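Local coordinates for protein kojibiose phosphorylase (PDB 6W0P) that belongs to glycoside hydrolase family 65 and joins a beta-sandwich N-terminal domain to a helical catalytic domain, at residues Ala135-Ile140 with Ile163-Lys168; Tyr360-Gln365 with Met431-Asp436. One frame throughout, in Å; residues are numbered along the deposited sequence.

How the contacts relate
Contact 1 and contact 2 sit on opposite sides of the chain's centre, with their own centres 53 Å apart and their nearest atoms about 29 Å apart. They do not touch. Contact 1 falls in the N-terminal family 65 region and lies far out, 41 Å from the centre of the chain. It packs strand 135-145 of one antiparallel sheet on strand 165-174 of another. Contact 2 falls in the central catalytic region, 18 Å from the chain's centre, and joins the C-terminal ends of helices 351-361 and 418-434. The first is wholly apolar across its interface, whereas the second adds a weak hydrogen bond and an amide-on-ring stack.

Contact 1 (Ala135-Ile140 with Ile163-Lys168); sequences AKIKII and IDTDIK
Ala135 CB touches Ile163, and Ile137 reaches Thr165 and Ile167 with CD1. The tight part is buried. Ile137 CD1 lies 4.0 Å from Ile167 CG2, and the two side chains lie alongside each other, running in opposite directions. In Ile137, CG1 stands anti to the carbonyl carbon (chi1 -39°), and the extended end carries CD1 across to the other strand. CD1 also comes within 4.2 Å of Thr165 CG2. Thr165 therefore offers its methyl to this contact, while its OG1 bonds to His98 of strand 94-98. Leu239 touches both Ile137 and Ile167.

Toward the turn the contact stays close but borders solvent, since Ile163 is partly exposed. This residue precedes strand 165-174. Its CG1 lies between the backbone N and the carbonyl carbon (chi1 61°). From there CG1 reaches Ala135 CB at 3.9 Å, and CD1 lies alongside the same residue. The polar side chains of Lys136, Asp164 and Asp166 are exposed and make no contact across the two segments.

The axes of 135-140 and 165-168 come within 9.8 Å and cross at -52°. The two strands belong to different antiparallel sheets. This is face-to-face packing in the beta-sandwich of the family 65 N-terminal domain. No hydrogen bond joins the two segments. The sheets are held here by apolar contact of the Ala135 methyl and of isoleucine and threonine side chains, while backbone bonds run within each sheet.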
loop_
_atom_site.group_PDB
_atom_site.type_symbol
_atom_site.label_atom_id
_atom_site.label_comp_id
_atom_site.label_asym_id
_atom_site.label_seq_id
_atom_site.Cartn_x
_atom_site.Cartn_y
_atom_site.Cartn_z
ATOM N N ALA A 135 -5.929 58.805 8.188
ATOM C CA ALA A 135 -5.067 58.800 6.985
ATOM C C ALA A 135 -5.624 57.827 5.951
ATOM O O ALA A 135 -6.160 56.769 6.349
ATOM C CB ALA A 135 -3.650 58.427 7.350
ATOM N N LYS A 136 -5.502 58.208 4.682
ATOM C CA LYS A 136 -5.595 57.311 3.506
ATOM C C LYS A 136 -4.190 57.208 2.893
ATOM O O LYS A 136 -3.676 58.251 2.390
ATOM C CB LYS A 136 -6.629 57.849 2.513
ATOM C CG LYS A 136 -8.016 57.994 3.100
ATOM C CD LYS A 136 -9.080 58.191 2.067
ATOM C CE LYS A 136 -10.362 58.699 2.701
ATOM N NZ LYS A 136 -11.515 58.602 1.774
ATOM N N ILE A 137 -3.572 56.022 2.992
ATOM C CA ILE A 137 -2.218 55.748 2.435
ATOM C C ILE A 137 -2.342 54.790 1.237
ATOM O O ILE A 137 -2.724 53.608 1.411
ATOM C CB ILE A 137 -1.283 55.228 3.529
ATOM C CG1 ILE A 137 -1.518 55.952 4.864
ATOM C CG2 ILE A 137 0.164 55.330 3.069
ATOM C CD1 ILE A 137 -0.549 55.570 5.952
ATOM N N LYS A 138 -2.057 55.309 0.047
ATOM C CA LYS A 138 -1.953 54.508 -1.199
ATOM C C LYS A 138 -0.599 53.780 -1.198
ATOM O O LYS A 138 0.457 54.443 -1.148
ATOM C CB LYS A 138 -2.166 55.413 -2.411
ATOM C CG LYS A 138 -2.628 54.670 -3.654
ATOM C CD LYS A 138 -2.295 55.406 -4.926
ATOM C CE LYS A 138 -2.429 54.546 -6.164
ATOM N NZ LYS A 138 -1.858 55.262 -7.325
ATOM N N ILE A 139 -0.648 52.448 -1.157
ATOM C CA ILE A 139 0.542 51.548 -1.146
ATOM C C ILE A 139 0.654 50.941 -2.538
ATOM O O ILE A 139 -0.339 50.331 -2.979
ATOM C CB ILE A 139 0.392 50.396 -0.128
ATOM C CG1 ILE A 139 -0.034 50.868 1.265
ATOM C CG2 ILE A 139 1.663 49.550 -0.095
ATOM C CD1 ILE A 139 0.873 51.871 1.858
ATOM N N ILE A 140 1.823 51.029 -3.169
ATOM C CA ILE A 140 2.121 50.242 -4.398
ATOM C C ILE A 140 3.315 49.350 -4.080
ATOM O O ILE A 140 4.352 49.899 -3.721
ATOM C CB ILE A 140 2.397 51.146 -5.610
ATOM C CG1 ILE A 140 1.370 52.270 -5.769
ATOM C CG2 ILE A 140 2.508 50.304 -6.869
ATOM C CD1 ILE A 140 1.804 53.362 -6.759
ATOM N N ILE A 163 -2.609 62.773 4.237
ATOM C CA ILE A 163 -2.202 63.721 5.330
ATOM C C ILE A 163 -0.755 63.453 5.724
ATOM O O ILE A 163 -0.291 62.342 5.507
ATOM C CB ILE A 163 -3.104 63.628 6.579
ATOM C CG1 ILE A 163 -3.066 62.234 7.206
ATOM C CG2 ILE A 163 -4.528 64.064 6.278
ATOM C CD1 ILE A 163 -3.800 62.132 8.518
ATOM N N ASP A 164 -0.103 64.439 6.336
ATOM C CA ASP A 164 1.172 64.251 7.082
ATOM C C ASP A 164 0.953 63.154 8.130
ATOM O O ASP A 164 -0.004 63.273 8.918
ATOM C CB ASP A 164 1.662 65.549 7.737
ATOM C CG ASP A 164 2.132 66.604 6.749
ATOM O OD1 ASP A 164 2.499 66.232 5.617
ATOM O OD2 ASP A 164 2.106 67.795 7.107
ATOM N N THR A 165 1.776 62.106 8.103
ATOM C CA THR A 165 1.788 61.038 9.135
ATOM C C THR A 165 3.128 60.298 9.096
ATOM O O THR A 165 3.913 60.475 8.120
ATOM C CB THR A 165 0.622 60.058 8.948
ATOM O OG1 THR A 165 0.595 59.203 10.090
ATOM C CG2 THR A 165 0.734 59.218 7.687
ATOM N N ASP A 166 3.351 59.472 10.109
ATOM C CA ASP A 166 4.569 58.654 10.307
ATOM C C ASP A 166 4.161 57.191 10.135
ATOM O O ASP A 166 3.071 56.809 10.615
ATOM C CB ASP A 166 5.183 58.870 11.697
ATOM C CG ASP A 166 5.919 60.189 11.889
ATOM O OD1 ASP A 166 6.069 60.940 10.899
ATOM O OD2 ASP A 166 6.341 60.458 13.042
ATOM N N ILE A 167 4.998 56.392 9.477
ATOM C CA ILE A 167 4.790 54.922 9.399
ATOM C C ILE A 167 6.120 54.252 9.690
ATOM O O ILE A 167 7.163 54.910 9.528
ATOM C CB ILE A 167 4.244 54.496 8.025
ATOM C CG1 ILE A 167 5.328 54.565 6.944
ATOM C CG2 ILE A 167 3.023 55.321 7.657
ATOM C CD1 ILE A 167 4.906 53.937 5.637
ATOM N N LYS A 168 6.054 52.979 10.055
ATOM C CA LYS A 168 7.239 52.115 10.181
ATOM C C LYS A 168 7.195 51.067 9.073
ATOM O O LYS A 168 6.132 50.484 8.864
ATOM C CB LYS A 168 7.270 51.452 11.555
ATOM C CG LYS A 168 8.650 50.951 11.938
ATOM C CD LYS A 168 8.653 49.720 12.813
ATOM C CE LYS A 168 10.061 49.188 12.977
ATOM N NZ LYS A 168 10.151 48.245 14.112
#

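Contact 2 (Tyr360-Gln365 with Met431-Asp436); sequences YLYSNQ and MKIYND
Tyr434 and Gln365 make the stacked part of this contact. The Gln365 side chain lies flat over one ring face, with amide and ring planes 13° apart. Its CG sits 3.5 Å from the centroid of the Tyr434 ring and 6° off the normal, a CH-pi contact. CG is anti to the backbone N (chi1 -173°) and the chain is extended beyond it, so CD continues over the ring to 3.4 Å from Tyr434 CD1. The opposite face of the ring is met near its rim by CG2 of the preceding residue, Ile433.

The polar contacts are few. Tyr434 OH gives a weak hydrogen bond to Leu361 O, 2.6 Å away. Its acceptor is a carbonyl near the C-terminal end of helix 351-361. Gln365 NE2 is 3.7 Å from Asp436 OD2, but both bond to Tyr430 OH, and Asp436 OD2 also pairs with Lys369.

Both segments are helix ends in the (alpha/alpha)6-barrel catalytic domain of family 65. Asn364 and Asp436 are N-caps of the helices that follow, so each segment is a link between consecutive helices. At Asn435, with positive phi, the chain first departs from the helical conformation after helix 418-434.

The apolar contacts lie deeper. Leu361 CD1 is 4.2 Å from Ile433 CG1, and Leu361 CD2 is 4.0 Å from Tyr434 CE2. Ile433 CD1 lies 3.4 Å from Tyr362 OH, the two side chains at about a right angle. Ile685 of strand 684-686 touches both Tyr362 and Ile433.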
loop_
_atom_site.group_PDB
_atom_site.type_symbol
_atom_site.label_atom_id
_atom_site.label_comp_id
_atom_site.label_asym_id
_atom_site.label_seq_id
_atom_site.Cartn_x
_atom_site.Cartn_y
_atom_site.Cartn_z
ATOM N N TYR A 360 9.934 23.562 -25.932
ATOM C CA TYR A 360 11.357 24.000 -25.805
ATOM C C TYR A 360 12.142 23.636 -27.076
ATOM O O TYR A 360 13.004 24.418 -27.464
ATOM C CB TYR A 360 11.989 23.491 -24.503
ATOM C CG TYR A 360 11.254 23.994 -23.285
ATOM C CD1 TYR A 360 11.425 25.292 -22.820
ATOM C CD2 TYR A 360 10.375 23.171 -22.594
ATOM C CE1 TYR A 360 10.725 25.763 -21.719
ATOM C CE2 TYR A 360 9.662 23.628 -21.497
ATOM C CZ TYR A 360 9.837 24.930 -21.054
ATOM O OH TYR A 360 9.125 25.372 -19.965
ATOM N N LEU A 361 11.840 22.497 -27.700
ATOM C CA LEU A 361 12.515 22.013 -28.931
ATOM C C LEU A 361 12.358 23.050 -30.045
ATOM O O LEU A 361 13.290 23.202 -30.819
ATOM C CB LEU A 361 11.928 20.665 -29.352
ATOM C CG LEU A 361 12.430 19.461 -28.565
ATOM C CD1 LEU A 361 11.600 18.230 -28.886
ATOM C CD2 LEU A 361 13.913 19.196 -28.804
ATOM N N TYR A 362 11.221 23.751 -30.093
ATOM C CA TYR A 362 10.854 24.680 -31.190
ATOM C C TYR A 362 11.115 26.140 -30.810
ATOM O O TYR A 362 10.880 26.993 -31.670
ATOM C CB TYR A 362 9.403 24.438 -31.605
ATOM C CG TYR A 362 9.216 23.185 -32.412
ATOM C CD1 TYR A 362 9.571 23.144 -33.751
ATOM C CD2 TYR A 362 8.706 22.032 -31.833
ATOM C CE1 TYR A 362 9.404 21.990 -34.490
ATOM C CE2 TYR A 362 8.523 20.871 -32.562
ATOM C CZ TYR A 362 8.892 20.849 -33.896
ATOM O OH TYR A 362 8.753 19.704 -34.625
ATOM N N SER A 363 11.615 26.426 -29.608
ATOM C CA SER A 363 11.889 27.808 -29.128
ATOM C C SER A 363 13.312 27.975 -28.600
ATOM O O SER A 363 13.805 29.080 -28.700
ATOM C CB SER A 363 10.898 28.271 -28.085
ATOM O OG SER A 363 10.992 27.512 -26.891
ATOM N N ASN A 364 13.941 26.969 -28.004
ATOM C CA ASN A 364 15.171 27.209 -27.201
ATOM C C ASN A 364 15.960 25.908 -27.075
ATOM O O ASN A 364 15.687 25.125 -26.143
ATOM C CB ASN A 364 14.792 27.798 -25.844
ATOM C CG ASN A 364 15.962 28.189 -24.970
ATOM O OD1 ASN A 364 17.115 27.951 -25.334
ATOM N ND2 ASN A 364 15.655 28.770 -23.803
ATOM N N GLN A 365 16.936 25.703 -27.954
ATOM C CA GLN A 365 17.697 24.431 -27.988
ATOM C C GLN A 365 18.365 24.150 -26.638
ATOM O O GLN A 365 18.443 22.970 -26.237
ATOM C CB GLN A 365 18.784 24.449 -29.053
ATOM C CG GLN A 365 19.431 23.084 -29.199
ATOM C CD GLN A 365 20.497 23.100 -30.254
ATOM O OE1 GLN A 365 20.609 24.062 -31.012
ATOM N NE2 GLN A 365 21.287 22.041 -30.287
ATOM N N MET A 431 17.242 14.790 -31.124
ATOM C CA MET A 431 18.115 14.493 -32.283
ATOM C C MET A 431 17.295 14.725 -33.559
ATOM O O MET A 431 17.871 15.202 -34.548
ATOM C CB MET A 431 18.652 13.057 -32.224
ATOM C CG MET A 431 19.596 12.837 -31.047
ATOM S SD MET A 431 21.118 13.852 -31.148
ATOM C CE MET A 431 21.845 13.139 -32.624
ATOM N N LYS A 432 15.992 14.459 -33.520
ATOM C CA LYS A 432 15.130 14.614 -34.710
ATOM C C LYS A 432 14.987 16.107 -35.053
ATOM O O LYS A 432 14.892 16.415 -36.231
ATOM C CB LYS A 432 13.780 13.940 -34.478
ATOM C CG LYS A 432 12.831 14.035 -35.662
ATOM C CD LYS A 432 11.389 13.873 -35.275
ATOM C CE LYS A 432 10.819 12.496 -35.548
ATOM N NZ LYS A 432 9.364 12.475 -35.240
ATOM N N ILE A 433 15.005 17.006 -34.069
ATOM C CA ILE A 433 14.884 18.469 -34.325
ATOM C C ILE A 433 16.268 19.074 -34.608
ATOM O O ILE A 433 16.333 19.965 -35.460
ATOM C CB ILE A 433 14.161 19.169 -33.157
ATOM C CG1 ILE A 433 12.789 18.554 -32.867
ATOM C CG2 ILE A 433 14.064 20.661 -33.413
ATOM C CD1 ILE A 433 11.857 18.498 -34.066
ATOM N N TYR A 434 17.333 18.622 -33.940
ATOM C CA TYR A 434 18.655 19.312 -33.931
ATOM C C TYR A 434 19.828 18.462 -34.427
ATOM O O TYR A 434 20.926 19.034 -34.617
ATOM C CB TYR A 434 18.975 19.754 -32.513
ATOM C CG TYR A 434 18.107 20.900 -32.091
ATOM C CD1 TYR A 434 18.278 22.148 -32.664
ATOM C CD2 TYR A 434 17.103 20.730 -31.151
ATOM C CE1 TYR A 434 17.490 23.217 -32.274
ATOM C CE2 TYR A 434 16.312 21.788 -30.752
ATOM C CZ TYR A 434 16.511 23.033 -31.315
ATOM O OH TYR A 434 15.740 24.082 -30.937
ATOM N N ASN A 435 19.632 17.155 -34.580
ATOM C CA ASN A 435 20.691 16.183 -34.961
ATOM C C ASN A 435 22.038 16.624 -34.366
ATOM O O ASN A 435 22.980 16.840 -35.143
ATOM C CB ASN A 435 20.734 16.022 -36.479
ATOM C CG ASN A 435 21.533 14.803 -36.875
ATOM O OD1 ASN A 435 22.054 14.100 -36.012
ATOM N ND2 ASN A 435 21.627 14.546 -38.172
ATOM N N ASP A 436 22.105 16.733 -33.036
ATOM C CA ASP A 436 23.252 17.263 -32.258
ATOM C C ASP A 436 24.256 16.129 -32.015
ATOM O O ASP A 436 24.149 15.428 -30.989
ATOM C CB ASP A 436 22.742 17.888 -30.964
ATOM C CG ASP A 436 23.803 18.483 -30.056
ATOM O OD1 ASP A 436 25.011 18.182 -30.270
ATOM O OD2 ASP A 436 23.406 19.218 -29.117
#